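Cytochrome P450 (Bacillus megaterium, PDB 5L92) binds heme and the steroid corticosterone and, as a cytochrome P450, probably acts as a monooxygenase that hydroxylates steroids. Local coordinates at residues Thr18-Phe23 / Phe382-Ile387; Met376-Ser381 / Lys396-Arg401. One frame throughout, in Å; residues are numbered along the deposited sequence.

Both contacts use the C-terminal part of the chain, and their segments alternate along it; interaction 1 sets it against the N-terminal helix 19-22, interaction 2 pairs it with itself. Interaction 1 is a surface contact, in which the helix lies on the loop 382-387; no hydrogen bond crosses it, and apolar contact carries it. Interaction 2 is partly buried and is built the other way, on backbone hydrogen bonds between strands 377-378 and 399-401. The two meet through the loop: Lys-385 O lies 2.8 Å from Lys-396 N, a probable hydrogen bond, and Phe-382 CE2 packs on Leu-398 CD1. The small sheet thus continues into the loop that receives the helix.

Interaction 1: Thr18-Phe23 / Phe382-Ile387; sequences TKEERF and FELKPI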
ATOM      1  N   THR A  18      -8.091 -21.814   0.751  1.00 73.67           N
ATOM      2  CA  THR A  18      -9.362 -21.116   0.617  1.00 70.65           C
ATOM      3  C   THR A  18      -9.163 -19.611   0.791  1.00 64.84           C
ATOM      4  O   THR A  18      -8.084 -19.122   1.140  1.00 63.11           O
ATOM      5  CB  THR A  18     -10.389 -21.616   1.637  1.00 69.75           C
ATOM      6  OG1 THR A  18      -9.855 -21.494   2.964  1.00 66.39           O
ATOM      7  CG2 THR A  18     -10.788 -23.069   1.356  1.00 69.68           C
ATOM      8  N   LYS A  19     -10.239 -18.870   0.536  1.00 63.18           N
ATOM      9  CA  LYS A  19     -10.204 -17.429   0.720  1.00 58.29           C
ATOM     10  C   LYS A  19      -9.794 -17.090   2.142  1.00 55.00           C
ATOM     11  O   LYS A  19      -8.905 -16.259   2.371  1.00 49.11           O
ATOM     12  CB  LYS A  19     -11.578 -16.853   0.387  1.00 53.68           C
ATOM     13  CG  LYS A  19     -11.877 -16.907  -1.094  1.00 52.68           C
ATOM     14  CD  LYS A  19     -13.317 -16.561  -1.389  1.00 53.97           C
ATOM     15  CE  LYS A  19     -13.455 -15.934  -2.780  1.00 59.57           C
ATOM     16  NZ  LYS A  19     -13.050 -16.835  -3.897  1.00 64.64           N
ATOM     17  N   GLU A  20     -10.401 -17.782   3.107  1.00 56.43           N
ATOM     18  CA  GLU A  20     -10.212 -17.472   4.518  1.00 55.37           C
ATOM     19  C   GLU A  20      -8.775 -17.728   4.947  1.00 52.25           C
ATOM     20  O   GLU A  20      -8.222 -16.978   5.761  1.00 45.52           O
ATOM     21  CB  GLU A  20     -11.175 -18.295   5.382  1.00 59.24           C
ATOM     22  CG  GLU A  20     -12.676 -18.050   5.110  1.00 67.85           C
ATOM     23  CD  GLU A  20     -13.134 -18.471   3.691  1.00 70.16           C
ATOM     24  OE1 GLU A  20     -12.868 -19.637   3.284  1.00 67.80           O
ATOM     25  OE2 GLU A  20     -13.728 -17.621   2.974  1.00 64.36           O
ATOM     26  N   GLU A  21      -8.143 -18.771   4.408  1.00 56.83           N
ATOM     27  CA  GLU A  21      -6.737 -19.005   4.726  1.00 53.90           C
ATOM     28  C   GLU A  21      -5.847 -17.950   4.075  1.00 47.61           C
ATOM     29  O   GLU A  21      -4.955 -17.403   4.729  1.00 41.62           O
ATOM     30  CB  GLU A  21      -6.332 -20.430   4.328  1.00 59.18           C
ATOM     31  CG  GLU A  21      -6.848 -21.452   5.350  1.00 62.00           C
ATOM     32  CD  GLU A  21      -6.882 -22.897   4.850  1.00 73.86           C
ATOM     33  OE1 GLU A  21      -6.740 -23.130   3.623  1.00 72.13           O
ATOM     34  OE2 GLU A  21      -7.058 -23.803   5.706  1.00 64.94           O
ATOM     35  N   ARG A  22      -6.099 -17.618   2.803  1.00 51.26           N
ATOM     36  CA  ARG A  22      -5.379 -16.518   2.154  1.00 48.95           C
ATOM     37  C   ARG A  22      -5.477 -15.207   2.937  1.00 39.58           C
ATOM     38  O   ARG A  22      -4.512 -14.441   3.011  1.00 36.38           O
ATOM     39  CB  ARG A  22      -5.918 -16.294   0.738  1.00 55.29           C
ATOM     40  CG  ARG A  22      -5.705 -17.452  -0.218  1.00 64.46           C
ATOM     41  CD  ARG A  22      -6.506 -17.260  -1.513  1.00 71.32           C
ATOM     42  NE  ARG A  22      -5.665 -16.838  -2.629  1.00 71.42           N
ATOM     43  CZ  ARG A  22      -5.528 -15.590  -3.074  1.00 68.37           C
ATOM     44  NH1 ARG A  22      -6.189 -14.562  -2.492  1.00 53.34           N
ATOM     45  NH2 ARG A  22      -4.709 -15.376  -4.122  1.00 56.00           N
ATOM     46  N   PHE A  23      -6.640 -14.895   3.481  1.00 38.02           N
ATOM     47  CA  PHE A  23      -6.744 -13.652   4.223  1.00 35.24           C
ATOM     48  C   PHE A  23      -6.250 -13.776   5.656  1.00 33.05           C
ATOM     49  O   PHE A  23      -6.223 -12.778   6.375  1.00 30.46           O
ATOM     50  CB  PHE A  23      -8.187 -13.158   4.223  1.00 34.53           C
ATOM     51  CG  PHE A  23      -8.334 -11.697   4.541  1.00 32.60           C
ATOM     52  CD1 PHE A  23      -7.700 -10.739   3.777  1.00 31.55           C
ATOM     53  CD2 PHE A  23      -9.140 -11.287   5.575  1.00 32.52           C
ATOM     54  CE1 PHE A  23      -7.848  -9.353   4.064  1.00 30.80           C
ATOM     55  CE2 PHE A  23      -9.305  -9.919   5.866  1.00 32.57           C
ATOM     56  CZ  PHE A  23      -8.657  -8.956   5.089  1.00 31.46           C
ATOM     57  N   PHE A 382     -22.786  -9.971   2.910  1.00 31.93           N
ATOM     58  CA  PHE A 382     -21.364  -9.993   3.038  1.00 32.30           C
ATOM     59  C   PHE A 382     -20.744 -11.323   2.714  1.00 34.06           C
ATOM     60  O   PHE A 382     -21.213 -12.330   3.118  1.00 33.52           O
ATOM     61  CB  PHE A 382     -20.912  -9.555   4.424  1.00 30.77           C
ATOM     62  CG  PHE A 382     -19.446  -9.739   4.664  1.00 30.54           C
ATOM     63  CD1 PHE A 382     -18.986 -10.958   5.030  1.00 31.31           C
ATOM     64  CD2 PHE A 382     -18.560  -8.733   4.472  1.00 30.56           C
ATOM     65  CE1 PHE A 382     -17.672 -11.182   5.218  1.00 31.10           C
ATOM     66  CE2 PHE A 382     -17.229  -8.950   4.642  1.00 31.02           C
ATOM     67  CZ  PHE A 382     -16.786 -10.174   5.032  1.00 31.15           C
ATOM     68  N   GLU A 383     -19.646 -11.256   1.995  1.00 34.04           N
ATOM     69  CA  GLU A 383     -18.836 -12.402   1.646  1.00 35.00           C
ATOM     70  C   GLU A 383     -17.394 -11.961   1.688  1.00 34.25           C
ATOM     71  O   GLU A 383     -17.102 -10.917   1.235  1.00 32.92           O
ATOM     72  CB  GLU A 383     -19.138 -12.920   0.257  1.00 39.32           C
ATOM     73  CG  GLU A 383     -20.230 -13.941   0.112  1.00 45.82           C
ATOM     74  CD  GLU A 383     -20.730 -14.047  -1.314  1.00 59.27           C
ATOM     75  OE1 GLU A 383     -19.920 -14.302  -2.210  1.00 62.37           O
ATOM     76  OE2 GLU A 383     -21.925 -13.842  -1.567  1.00 68.20           O
ATOM     77  N   LEU A 384     -16.514 -12.789   2.216  1.00 32.92           N
ATOM     78  CA  LEU A 384     -15.080 -12.519   2.295  1.00 32.42           C
ATOM     79  C   LEU A 384     -14.457 -12.740   0.914  1.00 33.41           C
ATOM     80  O   LEU A 384     -14.462 -13.864   0.384  1.00 34.93           O
ATOM     81  CB  LEU A 384     -14.439 -13.422   3.354  1.00 32.29           C
ATOM     82  CG  LEU A 384     -12.971 -13.161   3.630  1.00 33.19           C
ATOM     83  CD1 LEU A 384     -12.798 -11.895   4.430  1.00 32.37           C
ATOM     84  CD2 LEU A 384     -12.309 -14.352   4.315  1.00 38.56           C
ATOM     85  N   LYS A 385     -13.923 -11.681   0.316  1.00 31.34           N
ATOM     86  CA  LYS A 385     -13.329 -11.761  -1.025  1.00 32.80           C
ATOM     87  C   LYS A 385     -11.962 -11.092  -1.030  1.00 31.73           C
ATOM     88  O   LYS A 385     -11.827  -9.940  -1.465  1.00 30.99           O
ATOM     89  CB  LYS A 385     -14.245 -11.139  -2.079  1.00 34.65           C
ATOM     90  CG  LYS A 385     -15.649 -11.714  -2.065  1.00 36.27           C
ATOM     91  CD  LYS A 385     -16.406 -11.246  -3.274  1.00 39.99           C
ATOM     92  CE  LYS A 385     -17.851 -11.631  -3.225  1.00 43.23           C
ATOM     93  NZ  LYS A 385     -18.630 -10.818  -4.200  1.00 47.51           N
ATOM     94  N   PRO A 386     -10.919 -11.812  -0.607  1.00 31.27           N
ATOM     95  CA  PRO A 386      -9.575 -11.226  -0.575  1.00 31.73           C
ATOM     96  C   PRO A 386      -9.058 -10.902  -1.966  1.00 31.72           C
ATOM     97  O   PRO A 386      -9.257 -11.653  -2.914  1.00 31.35           O
ATOM     98  CB  PRO A 386      -8.720 -12.313   0.076  1.00 32.57           C
ATOM     99  CG  PRO A 386      -9.678 -13.350   0.572  1.00 35.80           C
ATOM    100  CD  PRO A 386     -10.896 -13.239  -0.256  1.00 34.80           C
ATOM    101  N   ILE A 387      -8.343  -9.785  -2.066  1.00 31.60           N
ATOM    102  CA  ILE A 387      -7.684  -9.456  -3.322  1.00 32.06           C
ATOM    103  C   ILE A 387      -6.680 -10.555  -3.674  1.00 32.05           C
ATOM    104  O   ILE A 387      -5.955 -11.065  -2.809  1.00 30.84           O
ATOM    105  CB  ILE A 387      -7.001  -8.087  -3.214  1.00 32.31           C
ATOM    106  CG1 ILE A 387      -8.055  -6.984  -2.965  1.00 30.91           C
ATOM    107  CG2 ILE A 387      -6.207  -7.801  -4.513  1.00 31.81           C
ATOM    108  CD1 ILE A 387      -7.544  -5.722  -2.204  1.00 29.88           C
TER
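Phe-23 and Leu-384 reach each other because both set CG anti to their own backbone N, with chi1 at -160° and -175°. Those torsions bring Phe-23 CD2 to 3.9 Å from Leu-384 CD1, the two side chains meeting at a slant. The other branch of Leu-384 turns to the helix: CD2 lies 3.8 Å from Glu-20 CG and just as near Glu-20 CA, so the two branches of the leucine divide between Phe-23 and Glu-20. Pro-386 forms the second half of the surface. Its CG sits 3.5 Å from Lys-19 O, an atom already taken by the helical bond from Phe-23 N, and 3.9 Å from Phe-23 CB. Lys-19 runs across the proline ring at about a right angle, CB 3.7 Å from Pro-386 CD, and farther out its CD comes to 3.4 Å from Leu-384 O. Arg-22 turns the edge of its guanidinium toward Ile-387 O, NH1 3.5 Å from it, a polar approach without a hydrogen bond. Beyond the pair, Phe-23 stacks on Tyr-393 and meets Tyr-256 edge-to-face, which ties this short N-terminal helix to helix 247-260 as well as to the C-terminal loop. With no hydrogen bond crossing and carbon atoms of Leu-384, Pro-386 and Phe-23 doing much of the touching, the contact depends on fit and on the burial of Phe-23, while its polar groups probably contribute little directional hold.

Interaction 2: Met376-Ser381 / Lys396-Arg401; sequences MDWSPS and KELLIR
Arg-401 and Asp-377 form the hydrogen-bonded pair of an antiparallel bridge that joins strand 377-378 to strand 399-401, the central strand of a small three-stranded sheet completed by strand 131-133. Arg-401 N gives Asp-377 O a 2.8 Å bond directed almost straight at the oxygen, and Asp-377 N returns one to Arg-401 O at 3.1 Å. From this backbone pair the arginine side chain can be followed outward. Its CB lies 3.7 Å from Asp-377 O and 3.9 Å from Ser-379 CA. With CG anti to the backbone N (chi1 167°) and a bend at chi3, the chain then crosses the Pro-380 ring at about a right angle. NE passes near Pro-380 CD, and CZ rests 3.5 Å from that same carbon, which sits over the centre of one guanidinium face. At the tip NH1 is closest to Pro-380 CG, while NH2 forms a salt bridge with Asp-131 of strand 131-133. Asp-377 in turn pairs with Lys-262. Apolar contacts come from other residues: Met-376 CB touches Ile-400 CG2 at 3.8 Å, and Leu-398 CD1 meets the edge of the Trp-378 ring. Past the bridge Ser-379 N still reaches Leu-399 O, from above the carbonyl plane, and Ser-379 OG closes an ST turn by accepting Ser-381 N at 2.9 Å.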
ATOM      1  N   MET A 376     -23.463   0.022  12.756  1.00 32.55           N
ATOM      2  CA  MET A 376     -23.127  -0.720  11.570  1.00 32.44           C
ATOM      3  C   MET A 376     -22.683  -2.161  11.838  1.00 29.23           C
ATOM      4  O   MET A 376     -22.111  -2.460  12.835  1.00 29.59           O
ATOM      5  CB  MET A 376     -22.087   0.028  10.720  1.00 32.35           C
ATOM      6  CG  MET A 376     -20.632  -0.226  11.028  1.00 31.78           C
ATOM      7  SD  MET A 376     -19.454   0.615   9.966  1.00 36.94           S
ATOM      8  CE  MET A 376     -19.008   1.929  10.988  1.00 33.76           C
ATOM      9  N   ASP A 377     -22.992  -3.038  10.911  1.00 29.83           N
ATOM     10  CA  ASP A 377     -22.614  -4.427  11.007  1.00 30.62           C
ATOM     11  C   ASP A 377     -22.595  -5.054   9.632  1.00 30.70           C
ATOM     12  O   ASP A 377     -22.998  -4.458   8.675  1.00 29.27           O
ATOM     13  CB  ASP A 377     -23.544  -5.170  11.958  1.00 31.48           C
ATOM     14  CG  ASP A 377     -22.889  -6.390  12.629  1.00 34.78           C
ATOM     15  OD1 ASP A 377     -21.750  -6.708  12.394  1.00 33.11           O
ATOM     16  OD2 ASP A 377     -23.549  -7.035  13.396  1.00 37.16           O
ATOM     17  N   TRP A 378     -22.094  -6.265   9.558  1.00 29.80           N
ATOM     18  CA  TRP A 378     -22.042  -6.966   8.320  1.00 29.49           C
ATOM     19  C   TRP A 378     -23.424  -7.017   7.717  1.00 29.52           C
ATOM     20  O   TRP A 378     -24.371  -7.220   8.396  1.00 29.62           O
ATOM     21  CB  TRP A 378     -21.571  -8.404   8.494  1.00 31.74           C
ATOM     22  CG  TRP A 378     -20.517  -8.675   9.459  1.00 32.08           C
ATOM     23  CD1 TRP A 378     -20.682  -9.162  10.671  1.00 34.03           C
ATOM     24  CD2 TRP A 378     -19.122  -8.541   9.271  1.00 31.13           C
ATOM     25  NE1 TRP A 378     -19.509  -9.314  11.281  1.00 33.23           N
ATOM     26  CE2 TRP A 378     -18.520  -8.948  10.430  1.00 30.72           C
ATOM     27  CE3 TRP A 378     -18.329  -8.108   8.235  1.00 30.24           C
ATOM     28  CZ2 TRP A 378     -17.172  -8.930  10.593  1.00 29.10           C
ATOM     29  CZ3 TRP A 378     -17.024  -8.091   8.396  1.00 29.41           C
ATOM     30  CH2 TRP A 378     -16.441  -8.501   9.553  1.00 29.77           C
ATOM     31  N   SER A 379     -23.519  -6.850   6.425  1.00 29.52           N
ATOM     32  CA  SER A 379     -24.781  -6.967   5.761  1.00 30.84           C
ATOM     33  C   SER A 379     -25.060  -8.433   5.534  1.00 30.63           C
ATOM     34  O   SER A 379     -24.172  -9.213   5.511  1.00 28.85           O
ATOM     35  CB  SER A 379     -24.764  -6.169   4.479  1.00 32.59           C
ATOM     36  OG  SER A 379     -25.023  -6.913   3.340  1.00 42.52           O
ATOM     37  N   PRO A 380     -26.385  -8.747   5.318  1.00 30.90           N
ATOM     38  CA  PRO A 380     -26.650 -10.160   5.035  1.00 30.89           C
ATOM     39  C   PRO A 380     -25.988 -10.664   3.766  1.00 30.94           C
ATOM     40  O   PRO A 380     -25.890 -11.827   3.603  1.00 29.49           O
ATOM     41  CB  PRO A 380     -28.153 -10.243   4.909  1.00 32.03           C
ATOM     42  CG  PRO A 380     -28.683  -9.084   5.616  1.00 33.77           C
ATOM     43  CD  PRO A 380     -27.732  -8.024   5.332  1.00 33.09           C
ATOM     44  N   SER A 381     -25.532  -9.772   2.916  1.00 31.92           N
ATOM     45  CA  SER A 381     -24.880 -10.149   1.697  1.00 32.60           C
ATOM     46  C   SER A 381     -23.361 -10.217   1.756  1.00 31.70           C
ATOM     47  O   SER A 381     -22.737 -10.488   0.773  1.00 32.42           O
ATOM     48  CB  SER A 381     -25.265  -9.211   0.573  1.00 34.04           C
ATOM     49  OG  SER A 381     -26.510  -9.514   0.062  1.00 37.05           O
ATOM     50  N   LYS A 396     -11.786  -7.143  -1.766  1.00 29.81           N
ATOM     51  CA  LYS A 396     -12.319  -6.554  -2.986  1.00 31.23           C
ATOM     52  C   LYS A 396     -13.658  -5.862  -2.767  1.00 30.22           C
ATOM     53  O   LYS A 396     -14.015  -4.958  -3.537  1.00 28.78           O
ATOM     54  CB  LYS A 396     -12.476  -7.641  -4.039  1.00 33.63           C
ATOM     55  CG  LYS A 396     -11.135  -8.399  -4.341  1.00 35.11           C
ATOM     56  CD  LYS A 396     -11.346  -9.687  -5.111  1.00 41.51           C
ATOM     57  CE  LYS A 396     -12.122  -9.464  -6.387  1.00 47.66           C
ATOM     58  NZ  LYS A 396     -11.587  -8.321  -7.183  1.00 52.12           N
ATOM     59  N   GLU A 397     -14.418  -6.298  -1.761  1.00 30.39           N
ATOM     60  CA  GLU A 397     -15.681  -5.678  -1.394  1.00 30.34           C
ATOM     61  C   GLU A 397     -15.865  -5.862   0.112  1.00 29.64           C
ATOM     62  O   GLU A 397     -15.221  -6.707   0.731  1.00 28.59           O
ATOM     63  CB  GLU A 397     -16.862  -6.258  -2.198  1.00 33.22           C
ATOM     64  CG  GLU A 397     -17.161  -7.752  -1.994  1.00 39.29           C
ATOM     65  CD  GLU A 397     -18.664  -8.105  -2.257  1.00 44.75           C
ATOM     66  OE1 GLU A 397     -19.191  -7.733  -3.336  1.00 41.69           O
ATOM     67  OE2 GLU A 397     -19.314  -8.726  -1.365  1.00 39.74           O
ATOM     68  N   LEU A 398     -16.725  -5.039   0.709  1.00 28.76           N
ATOM     69  CA  LEU A 398     -16.984  -5.155   2.145  1.00 27.77           C
ATOM     70  C   LEU A 398     -18.388  -4.601   2.409  1.00 27.96           C
ATOM     71  O   LEU A 398     -18.565  -3.406   2.667  1.00 28.01           O
ATOM     72  CB  LEU A 398     -15.899  -4.437   2.934  1.00 28.66           C
ATOM     73  CG  LEU A 398     -15.995  -4.399   4.464  1.00 27.89           C
ATOM     74  CD1 LEU A 398     -16.213  -5.728   5.047  1.00 28.57           C
ATOM     75  CD2 LEU A 398     -14.740  -3.847   5.047  1.00 26.51           C
ATOM     76  N   LEU A 399     -19.386  -5.478   2.309  1.00 27.69           N
ATOM     77  CA  LEU A 399     -20.776  -5.043   2.395  1.00 28.87           C
ATOM     78  C   LEU A 399     -21.175  -4.867   3.846  1.00 29.38           C
ATOM     79  O   LEU A 399     -21.082  -5.805   4.650  1.00 28.02           O
ATOM     80  CB  LEU A 399     -21.715  -6.019   1.694  1.00 29.45           C
ATOM     81  CG  LEU A 399     -21.357  -6.229   0.220  1.00 32.61           C
ATOM     82  CD1 LEU A 399     -22.357  -7.157  -0.471  1.00 33.84           C
ATOM     83  CD2 LEU A 399     -21.243  -4.906  -0.506  1.00 32.48           C
ATOM     84  N   ILE A 400     -21.624  -3.653   4.168  1.00 29.28           N
ATOM     85  CA  ILE A 400     -22.012  -3.260   5.510  1.00 28.21           C
ATOM     86  C   ILE A 400     -23.462  -2.769   5.497  1.00 30.78           C
ATOM     87  O   ILE A 400     -23.891  -2.096   4.554  1.00 30.84           O
ATOM     88  CB  ILE A 400     -21.053  -2.171   6.035  1.00 28.78           C
ATOM     89  CG1 ILE A 400     -19.645  -2.733   6.241  1.00 28.89           C
ATOM     90  CG2 ILE A 400     -21.593  -1.515   7.264  1.00 31.53           C
ATOM     91  CD1 ILE A 400     -19.499  -3.764   7.284  1.00 30.75           C
ATOM     92  N   ARG A 401     -24.185  -3.071   6.557  1.00 30.76           N
ATOM     93  CA  ARG A 401     -25.526  -2.615   6.792  1.00 32.21           C
ATOM     94  C   ARG A 401     -25.404  -1.490   7.826  1.00 31.84           C
ATOM     95  O   ARG A 401     -24.833  -1.658   8.863  1.00 31.68           O
ATOM     96  CB  ARG A 401     -26.402  -3.744   7.290  1.00 32.79           C
ATOM     97  CG  ARG A 401     -27.731  -3.322   7.858  1.00 34.30           C
ATOM     98  CD  ARG A 401     -28.811  -4.359   7.764  1.00 37.26           C
ATOM     99  NE  ARG A 401     -29.162  -4.601   6.404  1.00 37.89           N
ATOM    100  CZ  ARG A 401     -30.065  -5.457   6.022  1.00 39.05           C
ATOM    101  NH1 ARG A 401     -30.731  -6.138   6.886  1.00 38.22           N
ATOM    102  NH2 ARG A 401     -30.307  -5.608   4.773  1.00 37.35           N
TER